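Local structure of probable zinc protease (Pseudomonas aeruginosa, 4NNZ) at residues Arg21-Ala26 / Asp365-Gln370; Pro27-Gln32 / Gln93-Asp98. The protein is one subunit of a heterodimeric zinc protease of the M16 family and probably takes part in metal-dependent cleavage of peptide bonds. One frame throughout, in Å; residues are numbered along the deposited sequence.

Contact 1: Arg21-Ala26 / Asp365-Gln370; sequences REDHRA and DSIAAQ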
loop_
_atom_site.group_PDB
_atom_site.type_symbol
_atom_site.label_atom_id
_atom_site.label_comp_id
_atom_site.label_asym_id
_atom_site.label_seq_id
_atom_site.Cartn_x
_atom_site.Cartn_y
_atom_site.Cartn_z
ATOM N N ARG A 21 -7.768 -13.301 34.837
ATOM C CA ARG A 21 -8.543 -14.486 35.105
ATOM C C ARG A 21 -7.851 -15.456 36.029
ATOM O O ARG A 21 -6.740 -15.846 35.803
ATOM C CB ARG A 21 -8.912 -15.201 33.839
ATOM C CG ARG A 21 -9.879 -16.304 34.134
ATOM C CD ARG A 21 -10.211 -17.047 32.888
ATOM N NE ARG A 21 -10.817 -16.153 31.938
ATOM C CZ ARG A 21 -11.273 -16.536 30.764
ATOM N NH1 ARG A 21 -11.190 -17.799 30.419
ATOM N NH2 ARG A 21 -11.804 -15.661 29.947
ATOM N N GLU A 22 -8.545 -15.853 37.078
ATOM C CA GLU A 22 -7.998 -16.732 38.075
ATOM C C GLU A 22 -8.221 -18.176 37.729
ATOM O O GLU A 22 -9.291 -18.556 37.367
ATOM C CB GLU A 22 -8.634 -16.419 39.404
ATOM C CG GLU A 22 -8.462 -14.973 39.792
ATOM C CD GLU A 22 -9.352 -14.559 40.930
ATOM O OE1 GLU A 22 -9.098 -13.502 41.540
ATOM O OE2 GLU A 22 -10.305 -15.295 41.208
ATOM N N ASP A 23 -7.169 -18.964 37.785
ATOM C CA ASP A 23 -7.269 -20.393 37.640
ATOM C C ASP A 23 -6.252 -21.004 38.576
ATOM O O ASP A 23 -5.085 -20.893 38.350
ATOM C CB ASP A 23 -6.983 -20.751 36.193
ATOM C CG ASP A 23 -7.029 -22.214 35.927
ATOM O OD1 ASP A 23 -6.874 -22.994 36.856
ATOM O OD2 ASP A 23 -7.208 -22.603 34.770
ATOM N N HIS A 24 -6.697 -21.659 39.628
ATOM C CA HIS A 24 -5.799 -22.138 40.670
ATOM C C HIS A 24 -5.430 -23.610 40.567
ATOM O O HIS A 24 -4.914 -24.186 41.483
ATOM C CB HIS A 24 -6.330 -21.797 42.056
ATOM C CG HIS A 24 -7.037 -20.490 42.123
ATOM N ND1 HIS A 24 -6.409 -19.328 42.489
ATOM C CD2 HIS A 24 -8.319 -20.159 41.874
ATOM C CE1 HIS A 24 -7.271 -18.334 42.463
ATOM N NE2 HIS A 24 -8.441 -18.812 42.092
ATOM N N ARG A 25 -5.658 -24.186 39.406
ATOM C CA ARG A 25 -5.431 -25.586 39.157
ATOM C C ARG A 25 -3.992 -25.979 39.300
ATOM O O ARG A 25 -3.682 -27.099 39.616
ATOM C CB ARG A 25 -5.964 -25.961 37.792
ATOM C CG ARG A 25 -7.410 -26.395 37.849
ATOM C CD ARG A 25 -7.953 -26.682 36.480
ATOM N NE ARG A 25 -7.708 -25.569 35.598
ATOM C CZ ARG A 25 -7.337 -25.704 34.343
ATOM N NH1 ARG A 25 -7.120 -24.637 33.604
ATOM N NH2 ARG A 25 -7.184 -26.910 33.839
ATOM N N ALA A 26 -3.115 -25.035 39.065
ATOM C CA ALA A 26 -1.717 -25.264 39.226
ATOM C C ALA A 26 -1.121 -23.967 39.676
ATOM O O ALA A 26 -1.696 -22.921 39.435
ATOM C CB ALA A 26 -1.130 -25.686 37.918
ATOM N N ASP A 365 -8.884 -24.807 27.893
ATOM C CA ASP A 365 -8.037 -25.217 28.960
ATOM C C ASP A 365 -6.726 -24.810 28.385
ATOM O O ASP A 365 -6.614 -24.730 27.189
ATOM C CB ASP A 365 -8.160 -26.714 29.117
ATOM C CG ASP A 365 -7.164 -27.275 30.047
ATOM O OD1 ASP A 365 -6.011 -26.847 30.011
ATOM O OD2 ASP A 365 -7.528 -28.156 30.827
ATOM N N SER A 366 -5.792 -24.479 29.249
ATOM C CA SER A 366 -4.540 -23.845 28.904
ATOM C C SER A 366 -4.665 -22.381 29.170
ATOM O O SER A 366 -5.269 -21.662 28.440
ATOM C CB SER A 366 -4.151 -24.063 27.474
ATOM O OG SER A 366 -2.867 -23.557 27.261
ATOM N N ILE A 367 -4.071 -21.959 30.251
ATOM C CA ILE A 367 -4.152 -20.607 30.662
ATOM C C ILE A 367 -3.513 -19.698 29.625
ATOM O O ILE A 367 -3.911 -18.584 29.476
ATOM C CB ILE A 367 -3.585 -20.426 32.071
ATOM C CG1 ILE A 367 -2.162 -20.907 32.134
ATOM C CG2 ILE A 367 -4.408 -21.207 33.049
ATOM C CD1 ILE A 367 -1.460 -20.501 33.389
ATOM N N ALA A 368 -2.511 -20.197 28.925
ATOM C CA ALA A 368 -1.879 -19.437 27.877
ATOM C C ALA A 368 -2.785 -19.117 26.717
ATOM O O ALA A 368 -2.747 -18.045 26.204
ATOM C CB ALA A 368 -0.645 -20.140 27.391
ATOM N N ALA A 369 -3.569 -20.072 26.285
ATOM C CA ALA A 369 -4.513 -19.845 25.231
ATOM C C ALA A 369 -5.590 -18.869 25.608
ATOM O O ALA A 369 -6.000 -18.079 24.798
ATOM C CB ALA A 369 -5.113 -21.147 24.762
ATOM N N GLN A 370 -6.085 -18.954 26.822
ATOM C CA GLN A 370 -7.119 -18.057 27.248
ATOM C C GLN A 370 -6.569 -16.683 27.265
ATOM O O GLN A 370 -7.228 -15.765 26.900
ATOM C CB GLN A 370 -7.632 -18.413 28.625
ATOM C CG GLN A 370 -8.318 -19.742 28.714
ATOM C CD GLN A 370 -8.581 -20.155 30.132
ATOM O OE1 GLN A 370 -9.584 -19.799 30.717
ATOM N NE2 GLN A 370 -7.689 -20.913 30.683
#
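CG of Asp-23 stands opposite its own backbone N (chi1 179°), which carries the carboxylate toward Ile-367, while the chain of Arg-25 folds at its third torsion and swings its guanidinium back between Asp-23 and Asp-365. The outcome is an Asx turn fused to a three-residue salt-bridge network, set at the point where strand 17-22 has ended and helix 367-379 begins. Arg-21 and Ile-367 both touch Val-195 of strand 190-196, so the helix start is laid against the sheet beside the loop after strand 17-22. OD1 of Asp-23 accepts two bonds from Arg-25: the backbone N lies at 3.1 Å from OD1, nearly in line with its C-O bond, and closes the turn; NE lies at 3.0 Å from the same OD1, on its syn side. OD2 pairs with NH1 of the same arginine, though the modelled separation is too short to be trusted in detail. Held in this way, the arginine turns NH2 toward Asp-365, just before the N-cap residue Ser-366.

The second link lies inside the first turn of the helix. OE1 of Gln-370 sits at the edge of the Arg-21 guanidinium, near its plane, and takes a poorly aligned, weak hydrogen bond from NH1, with the two flat groups 64° apart. NE2 of that glutamine turns back to Ser-366 O, also weakly. Between the two polar links CG2 of Ile-367 rests 3.6 Å from OD2 of Asp-23, and at the outer end NH2 of Arg-25 meets OD2 of Asp-365 at 3.3 Å from above the carboxylate plane.

Contact 2: Pro27-Gln32 / Gln93-Asp98; sequences PVVVSQ and QVLARD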
loop_
_atom_site.group_PDB
_atom_site.type_symbol
_atom_site.label_atom_id
_atom_site.label_comp_id
_atom_site.label_asym_id
_atom_site.label_seq_id
_atom_site.Cartn_x
_atom_site.Cartn_y
_atom_site.Cartn_z
ATOM N N PRO A 27 0.031 -23.996 40.312
ATOM C CA PRO A 27 0.653 -22.762 40.778
ATOM C C PRO A 27 1.509 -22.058 39.726
ATOM O O PRO A 27 2.684 -21.852 39.910
ATOM C CB PRO A 27 1.530 -23.268 41.894
ATOM C CG PRO A 27 2.004 -24.545 41.349
ATOM C CD PRO A 27 0.796 -25.163 40.733
ATOM N N VAL A 28 0.896 -21.668 38.620
ATOM C CA VAL A 28 1.591 -20.964 37.557
ATOM C C VAL A 28 0.755 -19.818 37.082
ATOM O O VAL A 28 -0.443 -19.873 37.136
ATOM C CB VAL A 28 1.794 -21.863 36.356
ATOM C CG1 VAL A 28 2.911 -22.822 36.611
ATOM C CG2 VAL A 28 0.539 -22.634 36.078
ATOM N N VAL A 29 1.394 -18.773 36.602
ATOM C CA VAL A 29 0.658 -17.661 36.044
ATOM C C VAL A 29 1.207 -17.205 34.709
ATOM O O VAL A 29 2.382 -17.220 34.490
ATOM C CB VAL A 29 0.605 -16.480 37.010
ATOM C CG1 VAL A 29 1.950 -15.812 37.088
ATOM C CG2 VAL A 29 -0.424 -15.495 36.543
ATOM N N VAL A 30 0.333 -16.754 33.839
ATOM C CA VAL A 30 0.730 -16.299 32.532
ATOM C C VAL A 30 0.554 -14.792 32.463
ATOM O O VAL A 30 -0.460 -14.284 32.820
ATOM C CB VAL A 30 -0.023 -17.099 31.431
ATOM C CG1 VAL A 30 -0.880 -16.269 30.505
ATOM C CG2 VAL A 30 0.934 -17.912 30.632
ATOM N N SER A 31 1.560 -14.095 31.996
ATOM C CA SER A 31 1.456 -12.675 31.851
ATOM C C SER A 31 1.762 -12.283 30.442
ATOM O O SER A 31 2.821 -12.557 29.977
ATOM C CB SER A 31 2.457 -12.016 32.773
ATOM O OG SER A 31 2.114 -10.688 33.041
ATOM N N GLN A 32 0.856 -11.638 29.732
ATOM C CA GLN A 32 1.169 -11.246 28.371
ATOM C C GLN A 32 1.031 -9.775 28.149
ATOM O O GLN A 32 0.117 -9.203 28.673
ATOM C CB GLN A 32 0.246 -11.917 27.411
ATOM C CG GLN A 32 -0.227 -13.259 27.822
ATOM C CD GLN A 32 -0.746 -14.012 26.649
ATOM O OE1 GLN A 32 -1.216 -13.433 25.714
ATOM N NE2 GLN A 32 -0.644 -15.301 26.694
ATOM N N GLN A 93 5.036 -14.130 28.974
ATOM C CA GLN A 93 5.884 -14.977 29.736
ATOM C C GLN A 93 5.001 -15.921 30.498
ATOM O O GLN A 93 3.878 -15.635 30.729
ATOM C CB GLN A 93 6.729 -14.144 30.684
ATOM C CG GLN A 93 5.947 -13.105 31.448
ATOM C CD GLN A 93 6.659 -11.776 31.566
ATOM O OE1 GLN A 93 6.043 -10.725 31.432
ATOM N NE2 GLN A 93 7.944 -11.814 31.830
ATOM N N VAL A 94 5.517 -17.061 30.870
ATOM C CA VAL A 94 4.764 -17.968 31.667
ATOM C C VAL A 94 5.643 -18.258 32.852
ATOM O O VAL A 94 6.841 -18.313 32.717
ATOM C CB VAL A 94 4.414 -19.214 30.881
ATOM C CG1 VAL A 94 5.576 -19.662 30.044
ATOM C CG2 VAL A 94 3.956 -20.307 31.802
ATOM N N LEU A 95 5.054 -18.387 34.026
ATOM C CA LEU A 95 5.860 -18.406 35.222
ATOM C C LEU A 95 5.240 -18.875 36.498
ATOM O O LEU A 95 4.057 -19.086 36.613
ATOM C CB LEU A 95 6.462 -17.039 35.443
ATOM C CG LEU A 95 5.631 -15.878 34.926
ATOM C CD1 LEU A 95 4.784 -15.262 36.005
ATOM C CD2 LEU A 95 6.534 -14.849 34.336
ATOM N N ALA A 96 6.111 -19.028 37.463
ATOM C CA ALA A 96 5.752 -19.442 38.772
ATOM C C ALA A 96 5.089 -18.322 39.495
ATOM O O ALA A 96 5.459 -17.194 39.455
ATOM C CB ALA A 96 6.975 -19.903 39.507
ATOM N N ARG A 97 4.078 -18.695 40.201
ATOM C CA ARG A 97 3.134 -17.748 40.748
ATOM C C ARG A 97 3.791 -16.711 41.635
ATOM O O ARG A 97 3.359 -15.600 41.677
ATOM C CB ARG A 97 1.968 -18.420 41.467
ATOM C CG ARG A 97 2.334 -19.283 42.641
ATOM C CD ARG A 97 1.709 -18.825 43.944
ATOM N NE ARG A 97 0.834 -17.671 43.833
ATOM C CZ ARG A 97 0.946 -16.584 44.583
ATOM N NH1 ARG A 97 1.911 -16.491 45.474
ATOM N NH2 ARG A 97 0.112 -15.583 44.421
ATOM N N ASP A 98 4.842 -17.052 42.326
ATOM C CA ASP A 98 5.412 -16.095 43.221
ATOM C C ASP A 98 6.315 -15.149 42.504
ATOM O O ASP A 98 6.715 -14.152 43.045
ATOM C CB ASP A 98 6.168 -16.792 44.330
ATOM C CG ASP A 98 6.856 -18.044 43.868
ATOM O OD1 ASP A 98 6.150 -18.997 43.423
ATOM O OD2 ASP A 98 8.098 -18.069 43.973
HETATM O O HOH W 1 4.284 -10.082 29.786
#
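Ser-31 O, at one end of this antiparallel strand pair, takes a bond from Gln-93 N at 2.9 Å and also lies 2.9 Å from a water that touches OE1 of the very same glutamine. CG of Gln-93 sits between its backbone N and carbonyl carbon (chi1 47°), and a bend at the next torsion brings OE1 round to that water, 2.5 Å away, a short approach. The aliphatic part of the glutamine meanwhile lies against CB of Ser-31.

The backbones follow the regular antiparallel alternation of hydrogen-bonded and non-hydrogen-bonded pairs. Ser-31 with Gln-93 and Val-29 with Leu-95 are hydrogen-bonded pairs, and Val-30 with Val-94 between them is a non-hydrogen-bonded one. Val-29 N reaches Leu-95 O at 2.7 Å almost straight, whereas the return bond from Leu-95 N to Val-29 O is more bent, at 138°. Beyond Val-28, whose CA lies against Leu-95 O, the pairing fades into a weak bond of 3.5 Å from Arg-97 N to Pro-27 O. Val-30 meets Val-94 through CG2, 3.7 Å from CB of its partner.

Ser-31, Gln-93 and Leu-95 face helix 100-112, whereas Val-28 and Val-30 face helix 367-379. In the sheet, strand 28-35 is flanked by strand 190-196 on its other edge, and strand 89-96 by strand 80-84.

The centres of contact 1 and contact 2 lie about 10 Å apart, and both reach the six-stranded mixed sheet of the N-terminal half. Strands 17-22 and 28-35 follow each other in the chain yet are separated in the sheet by strand 190-196. Along the sequence the order is 21-26, 27-32, 93-98 and finally 365-370, so contact 1 spans contact 2. Helix 367-379 joins the two: Ile-367 CD1 lies 3.9 Å from Val-28 O, and Ala-368 CA packs near Val-30 CG2. A helix from late in the M16 chain thus packs on the sheet built from its first two hundred residues.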